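Local coordinates for protein alanyl-tRNA synthetase (Aquifex aeolicus, PDB 3G98) that charges tRNA with alanine, its C-terminal C-Ala domain, the fragment described here, bringing together editing and aminoacylation on one tRNA, at residues T10-F16 / K37-A43; P21-R25 / I50-I54; A28-R32 / A85-Q89. All blocks are in the same frame, centred on the assembly; numbering follows the deposited sequence. Where two conformers were deposited one is given.

Interaction 1. Residues T10-F16 / K37-A43; sequences TLHYGVF and KDVVFIA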
ATOM      1  N   THR A  10      11.771  -0.669   4.584  1.00 25.02           N
ATOM      2  CA  THR A  10      11.641   0.753   4.258  1.00 27.79           C
ATOM      3  C   THR A  10      10.257   1.003   3.655  1.00 29.76           C
ATOM      4  O   THR A  10       9.928   0.492   2.576  1.00 20.70           O
ATOM      5  CB  THR A  10      12.732   1.243   3.272  1.00 32.62           C
ATOM      6  OG1 THR A  10      14.029   1.087   3.861  1.00 36.61           O
ATOM      7  CG2 THR A  10      12.527   2.715   2.921  1.00 25.31           C
ATOM      8  N   LEU A  11       9.445   1.779   4.365  1.00 23.71           N
ATOM      9  CA  LEU A  11       8.082   2.070   3.926  1.00 24.65           C
ATOM     10  C   LEU A  11       8.006   3.372   3.138  1.00 23.48           C
ATOM     11  O   LEU A  11       8.457   4.415   3.604  1.00 25.91           O
ATOM     12  CB  LEU A  11       7.124   2.125   5.121  1.00 23.10           C
ATOM     13  CG  LEU A  11       5.672   2.487   4.787  1.00 19.89           C
ATOM     14  CD1 LEU A  11       5.038   1.435   3.892  1.00 20.60           C
ATOM     15  CD2 LEU A  11       4.850   2.665   6.067  1.00 22.24           C
ATOM     16  N   HIS A  12       7.454   3.288   1.929  1.00 19.93           N
ATOM     17  CA  HIS A  12       7.168   4.461   1.106  1.00 25.95           C
ATOM     18  C   HIS A  12       5.653   4.601   0.994  1.00 23.06           C
ATOM     19  O   HIS A  12       4.953   3.664   0.577  1.00 23.98           O
ATOM     20  CB  HIS A  12       7.778   4.314  -0.295  1.00 27.54           C
ATOM     21  CG  HIS A  12       9.240   4.002  -0.286  1.00 28.29           C
ATOM     22  ND1 HIS A  12      10.209   4.981  -0.209  1.00 27.29           N
ATOM     23  CD2 HIS A  12       9.902   2.820  -0.330  1.00 31.66           C
ATOM     24  CE1 HIS A  12      11.404   4.415  -0.206  1.00 33.70           C
ATOM     25  NE2 HIS A  12      11.245   3.105  -0.279  1.00 31.23           N
ATOM     26  N   TYR A  13       5.128   5.759   1.363  1.00 19.31           N
ATOM     27  CA  TYR A  13       3.684   5.907   1.366  1.00 17.00           C
ATOM     28  C   TYR A  13       3.210   7.302   1.051  1.00 25.66           C
ATOM     29  O   TYR A  13       3.906   8.293   1.294  1.00 22.45           O
ATOM     30  CB  TYR A  13       3.083   5.421   2.693  1.00 22.53           C
ATOM     31  CG  TYR A  13       3.404   6.321   3.867  1.00 21.71           C
ATOM     32  CD1 TYR A  13       2.554   7.362   4.216  1.00 24.48           C
ATOM     33  CD2 TYR A  13       4.566   6.137   4.615  1.00 20.55           C
ATOM     34  CE1 TYR A  13       2.846   8.202   5.288  1.00 24.32           C
ATOM     35  CE2 TYR A  13       4.869   6.968   5.690  1.00 27.42           C
ATOM     36  CZ  TYR A  13       4.003   7.997   6.019  1.00 31.67           C
ATOM     37  OH  TYR A  13       4.292   8.826   7.079  1.00 35.64           O
ATOM     38  N   GLY A  14       1.999   7.377   0.517  1.00 22.68           N
ATOM     39  CA  GLY A  14       1.404   8.668   0.225  1.00 24.27           C
ATOM     40  C   GLY A  14       0.085   8.515  -0.485  1.00 21.52           C
ATOM     41  O   GLY A  14      -0.192   7.477  -1.087  1.00 24.11           O
ATOM     42  N   VAL A  15      -0.744   9.546  -0.414  1.00 20.75           N
ATOM     43  CA  VAL A  15      -2.004   9.522  -1.140  1.00 17.56           C
ATOM     44  C   VAL A  15      -2.017  10.696  -2.104  1.00 20.67           C
ATOM     45  O   VAL A  15      -1.628  11.811  -1.742  1.00 24.24           O
ATOM     46  CB  VAL A  15      -3.226   9.582  -0.176  1.00 25.37           C
ATOM     47  CG1 VAL A  15      -3.050  10.696   0.842  1.00 31.17           C
ATOM     48  CG2 VAL A  15      -4.510   9.754  -0.957  1.00 27.98           C
ATOM     49  N   PHE A  16      -2.410  10.423  -3.344  1.00 21.61           N
ATOM     50  CA  PHE A  16      -2.377  11.404  -4.411  1.00 28.52           C
ATOM     51  C   PHE A  16      -3.807  11.750  -4.795  1.00 26.99           C
ATOM     52  O   PHE A  16      -4.724  10.991  -4.522  1.00 28.76           O
ATOM     53  CB  PHE A  16      -1.658  10.823  -5.635  1.00 24.48           C
ATOM     54  CG  PHE A  16      -0.228  10.428  -5.377  1.00 25.85           C
ATOM     55  CD1 PHE A  16       0.089   9.150  -4.939  1.00 29.83           C
ATOM     56  CD2 PHE A  16       0.797  11.338  -5.570  1.00 30.18           C
ATOM     57  CE1 PHE A  16       1.407   8.784  -4.704  1.00 25.67           C
ATOM     58  CE2 PHE A  16       2.122  10.984  -5.334  1.00 38.42           C
ATOM     59  CZ  PHE A  16       2.427   9.704  -4.898  1.00 31.20           C
ATOM     60  N   LYS A  37      14.166  -4.421   0.328  1.00 22.07           N
ATOM     61  CA  LYS A  37      13.394  -4.330   1.562  1.00 34.10           C
ATOM     62  C   LYS A  37      12.309  -3.251   1.519  1.00 31.52           C
ATOM     63  O   LYS A  37      11.903  -2.743   2.558  1.00 25.08           O
ATOM     64  CB  LYS A  37      14.324  -4.072   2.751  1.00 37.84           C
ATOM     65  CG  LYS A  37      15.173  -2.815   2.613  1.00 35.72           C
ATOM     66  CD  LYS A  37      16.068  -2.612   3.827  1.00 36.57           C
ATOM     67  CE  LYS A  37      15.304  -1.981   4.980  1.00 42.81           C
ATOM     68  NZ  LYS A  37      16.152  -1.862   6.201  1.00 44.89           N
ATOM     69  N   ASP A  38      11.834  -2.914   0.321  1.00 25.04           N
ATOM     70  CA  ASP A  38      10.829  -1.860   0.157  1.00 27.73           C
ATOM     71  C   ASP A  38       9.397  -2.360   0.330  1.00 19.52           C
ATOM     72  O   ASP A  38       9.040  -3.428  -0.159  1.00 21.85           O
ATOM     73  CB  ASP A  38      10.949  -1.220  -1.227  1.00 31.17           C
ATOM     74  CG  ASP A  38      12.280  -0.526  -1.441  1.00 45.06           C
ATOM     75  OD1 ASP A  38      12.793   0.110  -0.495  1.00 39.35           O
ATOM     76  OD2 ASP A  38      12.812  -0.618  -2.565  1.00 50.38           O
ATOM     77  N   VAL A  39       8.591  -1.570   1.031  1.00 18.97           N
ATOM     78  CA  VAL A  39       7.153  -1.768   1.107  1.00 22.85           C
ATOM     79  C   VAL A  39       6.535  -0.453   0.644  1.00 24.39           C
ATOM     80  O   VAL A  39       6.860   0.612   1.163  1.00 22.82           O
ATOM     81  CB  VAL A  39       6.670  -2.089   2.555  1.00 23.24           C
ATOM     82  CG1 VAL A  39       5.155  -2.314   2.577  1.00 22.73           C
ATOM     83  CG2 VAL A  39       7.399  -3.311   3.129  1.00 23.75           C
ATOM     84  N   VAL A  40       5.656  -0.518  -0.346  1.00 18.02           N
ATOM     85  CA  VAL A  40       5.066   0.694  -0.912  1.00 15.66           C
ATOM     86  C   VAL A  40       3.567   0.658  -0.685  1.00 23.91           C
ATOM     87  O   VAL A  40       2.898  -0.307  -1.069  1.00 23.65           O
ATOM     88  CB  VAL A  40       5.341   0.783  -2.424  1.00 16.88           C
ATOM     89  CG1 VAL A  40       4.730   2.047  -3.019  1.00 23.07           C
ATOM     90  CG2 VAL A  40       6.839   0.690  -2.701  1.00 17.52           C
ATOM     91  N   PHE A  41       3.037   1.693  -0.040  1.00 18.72           N
ATOM     92  CA  PHE A  41       1.594   1.794   0.159  1.00 16.93           C
ATOM     93  C   PHE A  41       1.142   3.139  -0.355  1.00 19.70           C
ATOM     94  O   PHE A  41       1.312   4.161   0.306  1.00 21.92           O
ATOM     95  CB  PHE A  41       1.250   1.599   1.644  1.00 20.22           C
ATOM     96  CG  PHE A  41      -0.210   1.801   1.986  1.00 20.39           C
ATOM     97  CD1 PHE A  41      -1.224   1.326   1.154  1.00 21.89           C
ATOM     98  CD2 PHE A  41      -0.564   2.442   3.167  1.00 24.09           C
ATOM     99  CE1 PHE A  41      -2.570   1.505   1.495  1.00 25.29           C
ATOM    100  CE2 PHE A  41      -1.896   2.611   3.514  1.00 27.26           C
ATOM    101  CZ  PHE A  41      -2.900   2.148   2.668  1.00 23.04           C
ATOM    102  N   ILE A  42       0.593   3.155  -1.561  1.00 17.50           N
ATOM    103  CA  ILE A  42       0.163   4.426  -2.127  1.00 17.79           C
ATOM    104  C   ILE A  42      -1.299   4.355  -2.507  1.00 20.84           C
ATOM    105  O   ILE A  42      -1.851   3.276  -2.739  1.00 23.06           O
ATOM    106  CB  ILE A  42       1.024   4.885  -3.328  1.00 18.12           C
ATOM    107  CG1 ILE A  42       0.977   3.855  -4.459  1.00 22.36           C
ATOM    108  CG2 ILE A  42       2.460   5.172  -2.877  1.00 21.66           C
ATOM    109  CD1 ILE A  42       1.755   4.276  -5.711  1.00 23.36           C
ATOM    110  N   ALA A  43      -1.924   5.517  -2.557  1.00 21.51           N
ATOM    111  CA  ALA A  43      -3.350   5.580  -2.786  1.00 24.82           C
ATOM    112  C   ALA A  43      -3.662   6.775  -3.670  1.00 24.96           C
ATOM    113  O   ALA A  43      -2.851   7.705  -3.791  1.00 23.51           O
ATOM    114  CB  ALA A  43      -4.080   5.691  -1.469  1.00 21.12           C
TER
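Leu-11 overlaps Val-39 through its CD1 methyl, which lies 3.4 Å from the carbonyl oxygen of Val-39 and 4.0 Å from its CG1. Behind them runs an in-register parallel pair, strands 10-16 and 38-43, their axes 4.7 Å apart. Thr-10, His-12 and Gly-14 each give both N-H and C=O to segment 37-43, the bond from Gly-14 N to Phe-41 O being the longest at 3.3 Å. Phe-16 N closes the ladder on Ala-43 O. Leu-11 and Tyr-13 turn their backbones the other way, to Glu-4 and Lys-2 of strand 2-6.

At the Thr-10 end of the face that bears His-12 and Asp-38 the contact is polar; farther along it is apolar. The imidazole NE2 points to Asp-38 OD1 in a weak hydrogen bond of 3.4 Å, with the oxygen at the ring edge and the ring and carboxylate planes 71° apart. The short carboxylate of Asp-38 can meet His-12 with OD1 while OD2 takes Thr-35 N; Thr-10 OG1 bonds to Asn-5 OD1. Phe-16 has CG anti to its carbonyl carbon (chi1 -61°), which turns the ring back to strand 38-43, and the edge atom CE1 rests 4.2 Å from Ile-42 CB. On the other face, beta-branched Val-15 sets CG2 4.1 Å from the small CB of Ala-43.

The two strands belong to a beta-alpha-beta crossover: helix 21-31, which links them, covers Val-40 and Ile-42, helix 98-110 covers Tyr-13 and Phe-41, and strand 49-56 flanks strand 38-46.

Interaction 2. Residues P21-R25 / I50-I54; sequences PEELR and INFVI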
ATOM      1  N   PRO A  21      -6.015   4.294 -11.392  1.00 25.82           N
ATOM      2  CA  PRO A  21      -5.661   3.053 -10.700  1.00 22.31           C
ATOM      3  C   PRO A  21      -4.517   2.315 -11.388  1.00 17.39           C
ATOM      4  O   PRO A  21      -3.611   1.835 -10.721  1.00 20.23           O
ATOM      5  CB  PRO A  21      -6.936   2.212 -10.812  1.00 31.15           C
ATOM      6  CG  PRO A  21      -8.027   3.191 -10.999  1.00 35.99           C
ATOM      7  CD  PRO A  21      -7.448   4.347 -11.736  1.00 35.51           C
ATOM      8  N   GLU A  22      -4.558   2.217 -12.712  1.00 23.48           N
ATOM      9  CA  GLU A  22      -3.516   1.471 -13.426  1.00 27.21           C
ATOM     10  C   GLU A  22      -2.163   2.194 -13.353  1.00 22.06           C
ATOM     11  O   GLU A  22      -1.102   1.555 -13.299  1.00 25.16           O
ATOM     12  CB  GLU A  22      -3.936   1.162 -14.866  1.00 34.59           C
ATOM     13  CG  GLU A  22      -4.918  -0.026 -14.968  1.00 37.73           C
ATOM     14  CD  GLU A  22      -4.333  -1.334 -14.425  1.00 34.34           C
ATOM     15  OE1 GLU A  22      -3.183  -1.668 -14.776  1.00 50.92           O
ATOM     16  OE2 GLU A  22      -5.025  -2.032 -13.651  1.00 39.90           O
ATOM     17  N   GLU A  23      -2.219   3.522 -13.320  1.00 21.82           N
ATOM     18  CA  GLU A  23      -1.030   4.358 -13.173  1.00 24.56           C
ATOM     19  C   GLU A  23      -0.459   4.229 -11.757  1.00 35.46           C
ATOM     20  O   GLU A  23       0.755   4.131 -11.554  1.00 19.05           O
ATOM     21  CB  GLU A  23      -1.381   5.821 -13.469  1.00 19.35           C
ATOM     22  CG  GLU A  23      -1.665   6.104 -14.946  1.00 31.89           C
ATOM     23  CD  GLU A  23      -2.153   7.527 -15.198  1.00 51.67           C
ATOM     24  OE1 GLU A  23      -2.433   8.267 -14.224  1.00 41.40           O
ATOM     25  OE2 GLU A  23      -2.261   7.901 -16.384  1.00 51.19           O
ATOM     26  N   LEU A  24      -1.356   4.226 -10.777  1.00 26.98           N
ATOM     27  CA  LEU A  24      -0.968   4.042  -9.394  1.00 17.81           C
ATOM     28  C   LEU A  24      -0.249   2.709  -9.209  1.00 20.28           C
ATOM     29  O   LEU A  24       0.797   2.635  -8.561  1.00 22.32           O
ATOM     30  CB  LEU A  24      -2.213   4.102  -8.513  1.00 22.53           C
ATOM     31  CG  LEU A  24      -2.025   4.205  -7.011  1.00 29.21           C
ATOM     32  CD1 LEU A  24      -1.507   5.579  -6.658  1.00 21.63           C
ATOM     33  CD2 LEU A  24      -3.366   3.922  -6.326  1.00 26.09           C
ATOM     34  N   ARG A  25      -0.814   1.654  -9.791  1.00 23.19           N
ATOM     35  CA  ARG A  25      -0.217   0.325  -9.734  1.00 19.14           C
ATOM     36  C   ARG A  25       1.172   0.316 -10.361  1.00 20.83           C
ATOM     37  O   ARG A  25       2.107  -0.282  -9.820  1.00 20.08           O
ATOM     38  CB  ARG A  25      -1.106  -0.676 -10.477  1.00 24.44           C
ATOM     39  CG  ARG A  25      -0.669  -2.118 -10.342  1.00 24.51           C
ATOM     40  CD  ARG A  25      -1.369  -3.007 -11.362  1.00 21.92           C
ATOM     41  NE  ARG A  25      -0.972  -4.392 -11.172  1.00 23.29           N
ATOM     42  CZ  ARG A  25      -1.575  -5.223 -10.328  1.00 35.97           C
ATOM     43  NH1 ARG A  25      -2.613  -4.808  -9.611  1.00 31.77           N
ATOM     44  NH2 ARG A  25      -1.141  -6.469 -10.206  1.00 29.26           N
ATOM     45  N   ILE A  50     -11.479   5.975  -2.928  1.00 22.79           N
ATOM     46  CA  ILE A  50     -10.036   5.832  -2.854  1.00 20.74           C
ATOM     47  C   ILE A  50      -9.581   4.469  -3.408  1.00 21.49           C
ATOM     48  O   ILE A  50     -10.149   3.421  -3.095  1.00 25.41           O
ATOM     49  CB  ILE A  50      -9.518   6.075  -1.406  1.00 20.11           C
ATOM     50  CG1 ILE A  50      -7.997   5.952  -1.328  1.00 21.39           C
ATOM     51  CG2 ILE A  50     -10.186   5.107  -0.409  1.00 25.70           C
ATOM     52  CD1 ILE A  50      -7.425   6.569  -0.054  1.00 20.67           C
ATOM     53  N   ASN A  51      -8.574   4.508  -4.265  1.00 17.80           N
ATOM     54  CA  ASN A  51      -7.962   3.297  -4.794  0.50 19.73           C
ATOM     55  C   ASN A  51      -6.580   3.186  -4.170  1.00 19.24           C
ATOM     56  O   ASN A  51      -5.912   4.193  -3.979  1.00 21.88           O
ATOM     57  CB  ASN A  51      -7.869   3.378  -6.324  0.50 21.33           C
ATOM     58  CG  ASN A  51      -7.327   2.102  -6.951  0.50 18.32           C
ATOM     59  OD1 ASN A  51      -6.124   1.854  -6.939  0.50 19.34           O
ATOM     60  ND2 ASN A  51      -8.221   1.294  -7.520  0.50 19.84           N
ATOM     61  N   PHE A  52      -6.156   1.968  -3.849  1.00 19.73           N
ATOM     62  CA  PHE A  52      -4.896   1.807  -3.145  1.00 19.92           C
ATOM     63  C   PHE A  52      -4.131   0.554  -3.580  1.00 20.31           C
ATOM     64  O   PHE A  52      -4.718  -0.431  -4.035  1.00 18.26           O
ATOM     65  CB  PHE A  52      -5.123   1.816  -1.625  1.00 17.40           C
ATOM     66  CG  PHE A  52      -6.208   0.895  -1.171  1.00 21.37           C
ATOM     67  CD1 PHE A  52      -7.540   1.310  -1.173  1.00 24.59           C
ATOM     68  CD2 PHE A  52      -5.909  -0.401  -0.766  1.00 27.30           C
ATOM     69  CE1 PHE A  52      -8.552   0.468  -0.768  1.00 25.72           C
ATOM     70  CE2 PHE A  52      -6.922  -1.265  -0.364  1.00 26.43           C
ATOM     71  CZ  PHE A  52      -8.250  -0.829  -0.365  1.00 26.50           C
ATOM     72  N   VAL A  53      -2.814   0.612  -3.427  1.00 19.70           N
ATOM     73  CA  VAL A  53      -1.934  -0.460  -3.865  1.00 17.48           C
ATOM     74  C   VAL A  53      -0.875  -0.723  -2.800  1.00 22.23           C
ATOM     75  O   VAL A  53      -0.373   0.205  -2.160  1.00 21.67           O
ATOM     76  CB  VAL A  53      -1.199  -0.074  -5.162  1.00 20.51           C
ATOM     77  CG1 VAL A  53      -0.130  -1.123  -5.519  1.00 21.54           C
ATOM     78  CG2 VAL A  53      -2.194   0.137  -6.326  1.00 24.24           C
ATOM     79  N   ILE A  54      -0.540  -1.990  -2.627  1.00 21.64           N
ATOM     80  CA  ILE A  54       0.602  -2.393  -1.815  1.00 21.11           C
ATOM     81  C   ILE A  54       1.540  -3.162  -2.727  1.00 22.56           C
ATOM     82  O   ILE A  54       1.135  -4.140  -3.361  1.00 20.79           O
ATOM     83  CB  ILE A  54       0.187  -3.310  -0.642  1.00 22.66           C
ATOM     84  CG1 ILE A  54      -0.774  -2.592   0.308  1.00 27.31           C
ATOM     85  CG2 ILE A  54       1.430  -3.791   0.126  1.00 24.43           C
ATOM     86  CD1 ILE A  54      -0.090  -1.778   1.360  1.00 30.95           C
TER
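Leu-24 and Val-53 point at each other and run alongside one another in opposing senses, Leu-24 from the helix of the beta-alpha-beta crossover and Val-53 from a strand of the sheet it covers. Helix 21-25 runs nearly along strand 50-54, at 23° between their directions and with the axes 8.4 Å apart, the usual way a helix packs on a sheet. A leucine suits this inner side of the helix because it is branched at the end and can spread over more than one strand residue. Its CG is anti to the backbone N (chi1 -168°), which extends the side chain from the helix and sets CD2 in the groove between Asn-51 and Val-53. There CD2 approaches the carbonyl oxygen of Asn-51 at 3.5 Å and CG2 of Val-53 at 4.0 Å, and it also passes over CA of Phe-52. The other methyl of the leucine, CD1, turns to Ile-42 of strand 38-46.

Pro-21 meets Asn-51 differently, the proline ring crossing the amide side chain at about a right angle. Asn-51 was modelled in two conformers; in the one described, its ND2 lies 3.7 Å from Pro-21 CB. A proline fits this first turn, where its nitrogen needs no acceptor, and its carbonyl oxygen takes the helical bond from Arg-25 N at 3.0 Å. On the next strand, Gln-89 NE2 bonds to both Asn-51 OD1 and the backbone Pro-21 O, and its OE1 bonds to Arg-25 NH1. Nearer the backbone, Arg-25 CA lies 3.9 Å from Val-53 CG2.

Interaction 3. Residues A28-R32 / A85-Q89; sequences ADMLR and ADLAQ
A salt-bridge network ties the C-terminal end of helix 21-31 to the start of strand 87-92, with Arg-32 between Asp-29 of the helix and Asp-86 of the strand's approach. The guanidinium uses both its side and its end. End-on, NH1 and NH2 converge on the single oxygen OD2 of Asp-86, NH1 at 2.9 Å and NH2 at 3.1 Å. Both reach OD2 on its anti side, somewhat out of the carboxylate plane, and the two flat groups are turned 27° from each other. Side-on, NE and NH2 close on OD1 of Asp-29, which lies 3.0 Å from NE and in the guanidinium plane. NH2 therefore serves both aspartates, and the planar group is fixed against rotation from two directions.

Arg-32 gets there by folding back: CG sits between the backbone N and the carbonyl carbon (chi1 52°) and the chain bends again at chi2. NH1 also bonds to Val-56 O of strand 49-56. The two carboxylates, with Asp-29 OD1 and Asp-86 OD2 6.0 Å apart, would probably repel without the positive group between them. With a methionine in its place, the buried Asp-86 is likely to lose its charged mate, and Asp-29 would probably be freer to turn.

Beneath the network Leu-87 fills the space to the helix, its CD1 4.4 Å from CB of Ala-28 and its CD2 4.3 Å from CB of Asp-29. A small alanine lets the helix come close to the sheet here. The whole is an Asp-Arg-Asp salt-bridge network at the end of a helix packed on a mixed sheet, with Leu-87 and Ala-28 making the apolar contact.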
ATOM      1  N   ALA A  28       3.655   2.025  -8.017  1.00 21.80           N
ATOM      2  CA  ALA A  28       3.999   1.179  -6.884  1.00 23.33           C
ATOM      3  C   ALA A  28       4.966   0.092  -7.320  1.00 23.80           C
ATOM      4  O   ALA A  28       5.930  -0.210  -6.622  1.00 23.65           O
ATOM      5  CB  ALA A  28       2.754   0.569  -6.280  1.00 17.93           C
ATOM      6  N   ASP A  29       4.704  -0.486  -8.490  1.00 21.10           N
ATOM      7  CA  ASP A  29       5.557  -1.530  -9.040  1.00 20.24           C
ATOM      8  C   ASP A  29       6.992  -1.017  -9.194  1.00 23.50           C
ATOM      9  O   ASP A  29       7.943  -1.677  -8.773  1.00 26.41           O
ATOM     10  CB  ASP A  29       4.959  -2.015 -10.369  1.00 25.67           C
ATOM     11  CG  ASP A  29       5.806  -3.064 -11.062  1.00 30.62           C
ATOM     12  OD1 ASP A  29       6.402  -3.930 -10.389  1.00 28.16           O
ATOM     13  OD2 ASP A  29       5.853  -3.027 -12.303  1.00 25.43           O
ATOM     14  N   MET A  30       7.144   0.168  -9.774  1.00 19.05           N
ATOM     15  CA  MET A  30       8.474   0.749  -9.976  1.00 26.22           C
ATOM     16  C   MET A  30       9.191   1.028  -8.658  1.00 24.34           C
ATOM     17  O   MET A  30      10.377   0.731  -8.511  1.00 26.08           O
ATOM     18  CB  MET A  30       8.376   2.044 -10.776  1.00 21.35           C
ATOM     19  CG  MET A  30       8.054   1.830 -12.236  1.00 32.27           C
ATOM     20  SD  MET A  30       8.288   3.351 -13.153  1.00 43.11           S
ATOM     21  CE  MET A  30       7.144   4.418 -12.281  1.00 35.12           C
ATOM     22  N   LEU A  31       8.467   1.606  -7.705  1.00 24.21           N
ATOM     23  CA  LEU A  31       9.050   1.959  -6.414  1.00 30.73           C
ATOM     24  C   LEU A  31       9.550   0.780  -5.572  1.00 32.24           C
ATOM     25  O   LEU A  31      10.455   0.964  -4.755  1.00 32.30           O
ATOM     26  CB  LEU A  31       8.071   2.799  -5.590  1.00 25.10           C
ATOM     27  CG  LEU A  31       7.782   4.205  -6.105  1.00 22.16           C
ATOM     28  CD1 LEU A  31       6.636   4.820  -5.296  1.00 23.61           C
ATOM     29  CD2 LEU A  31       9.035   5.058  -6.019  1.00 28.74           C
ATOM     30  N   ARG A  32       8.967  -0.412  -5.729  1.00 22.33           N
ATOM     31  CA  ARG A  32       9.410  -1.552  -4.906  1.00 27.88           C
ATOM     32  C   ARG A  32      10.598  -2.286  -5.517  1.00 30.06           C
ATOM     33  O   ARG A  32      11.136  -3.216  -4.927  1.00 36.59           O
ATOM     34  CB  ARG A  32       8.271  -2.528  -4.573  1.00 28.11           C
ATOM     35  CG  ARG A  32       7.465  -3.028  -5.752  1.00 22.38           C
ATOM     36  CD  ARG A  32       8.231  -4.032  -6.593  1.00 28.06           C
ATOM     37  NE  ARG A  32       7.386  -4.590  -7.653  1.00 29.36           N
ATOM     38  CZ  ARG A  32       6.794  -5.779  -7.589  1.00 33.91           C
ATOM     39  NH1 ARG A  32       6.967  -6.550  -6.527  1.00 34.15           N
ATOM     40  NH2 ARG A  32       6.050  -6.208  -8.599  1.00 33.00           N
ATOM     41  N   ALA A  85       1.408 -11.964  -3.659  1.00 29.59           N
ATOM     42  CA  ALA A  85       2.179 -11.664  -2.458  1.00 28.49           C
ATOM     43  C   ALA A  85       3.072 -10.427  -2.607  1.00 20.26           C
ATOM     44  O   ALA A  85       3.407  -9.784  -1.613  1.00 25.77           O
ATOM     45  CB  ALA A  85       3.010 -12.885  -2.029  1.00 36.53           C
ATOM     46  N   ASP A  86       3.461 -10.096  -3.837  1.00 20.55           N
ATOM     47  CA  ASP A  86       4.386  -8.977  -4.029  1.00 21.10           C
ATOM     48  C   ASP A  86       3.709  -7.690  -4.489  1.00 21.48           C
ATOM     49  O   ASP A  86       4.303  -6.615  -4.390  1.00 20.45           O
ATOM     50  CB  ASP A  86       5.527  -9.351  -4.981  1.00 20.86           C
ATOM     51  CG  ASP A  86       5.046  -9.605  -6.397  1.00 32.36           C
ATOM     52  OD1 ASP A  86       4.132 -10.441  -6.579  1.00 30.25           O
ATOM     53  OD2 ASP A  86       5.586  -8.967  -7.328  1.00 31.13           O
ATOM     54  N   LEU A  87       2.471  -7.808  -4.968  1.00 25.36           N
ATOM     55  CA  LEU A  87       1.718  -6.662  -5.482  1.00 17.87           C
ATOM     56  C   LEU A  87       0.204  -6.912  -5.454  1.00 23.43           C
ATOM     57  O   LEU A  87      -0.316  -7.842  -6.094  1.00 22.75           O
ATOM     58  CB  LEU A  87       2.174  -6.313  -6.900  1.00 20.17           C
ATOM     59  CG  LEU A  87       1.688  -4.994  -7.517  1.00 27.33           C
ATOM     60  CD1 LEU A  87       2.238  -3.791  -6.752  1.00 23.04           C
ATOM     61  CD2 LEU A  87       2.062  -4.907  -8.995  1.00 27.30           C
ATOM     62  N   ALA A  88      -0.502  -6.059  -4.726  1.00 20.64           N
ATOM     63  CA  ALA A  88      -1.957  -6.198  -4.571  1.00 18.68           C
ATOM     64  C   ALA A  88      -2.627  -4.821  -4.607  1.00 21.21           C
ATOM     65  O   ALA A  88      -1.977  -3.808  -4.375  1.00 21.25           O
ATOM     66  CB  ALA A  88      -2.273  -6.916  -3.266  1.00 19.39           C
ATOM     67  N   GLN A  89      -3.928  -4.787  -4.897  1.00 19.48           N
ATOM     68  CA  GLN A  89      -4.623  -3.523  -5.132  1.00 20.10           C
ATOM     69  C   GLN A  89      -6.088  -3.635  -4.728  1.00 18.80           C
ATOM     70  O   GLN A  89      -6.657  -4.730  -4.727  1.00 19.15           O
ATOM     71  CB  GLN A  89      -4.488  -3.135  -6.617  1.00 25.56           C
ATOM     72  CG  GLN A  89      -5.225  -1.873  -7.065  1.00 33.48           C
ATOM     73  CD  GLN A  89      -4.717  -1.362  -8.418  1.00 40.52           C
ATOM     74  OE1 GLN A  89      -4.243  -2.141  -9.248  1.00 33.26           O
ATOM     75  NE2 GLN A  89      -4.801  -0.050  -8.631  1.00 35.83           N
TER

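In the fold
Helix 21-31 links the two strands of interaction 1 and supplies one side of interactions 2 and 3, which seat its first and last turns on strands 49-56 and 87-92. The centres of interactions 1 and 2 are about 11 Å apart, and that of interaction 3 lies about 9 Å from each. Backbone bonds between neighbouring strands join the contacts: Ile-42 O to Val-53 N and Ile-54 O to Ala-88 N, both 2.9 Å, are probable hydrogen bonds. Beneath the helix, Val-53 CG1 lies 3.4 Å from Ala-28 CB, joining interactions 2 and 3. Together they join helix 21-31 and four of the sheet's strands in the C-Ala domain.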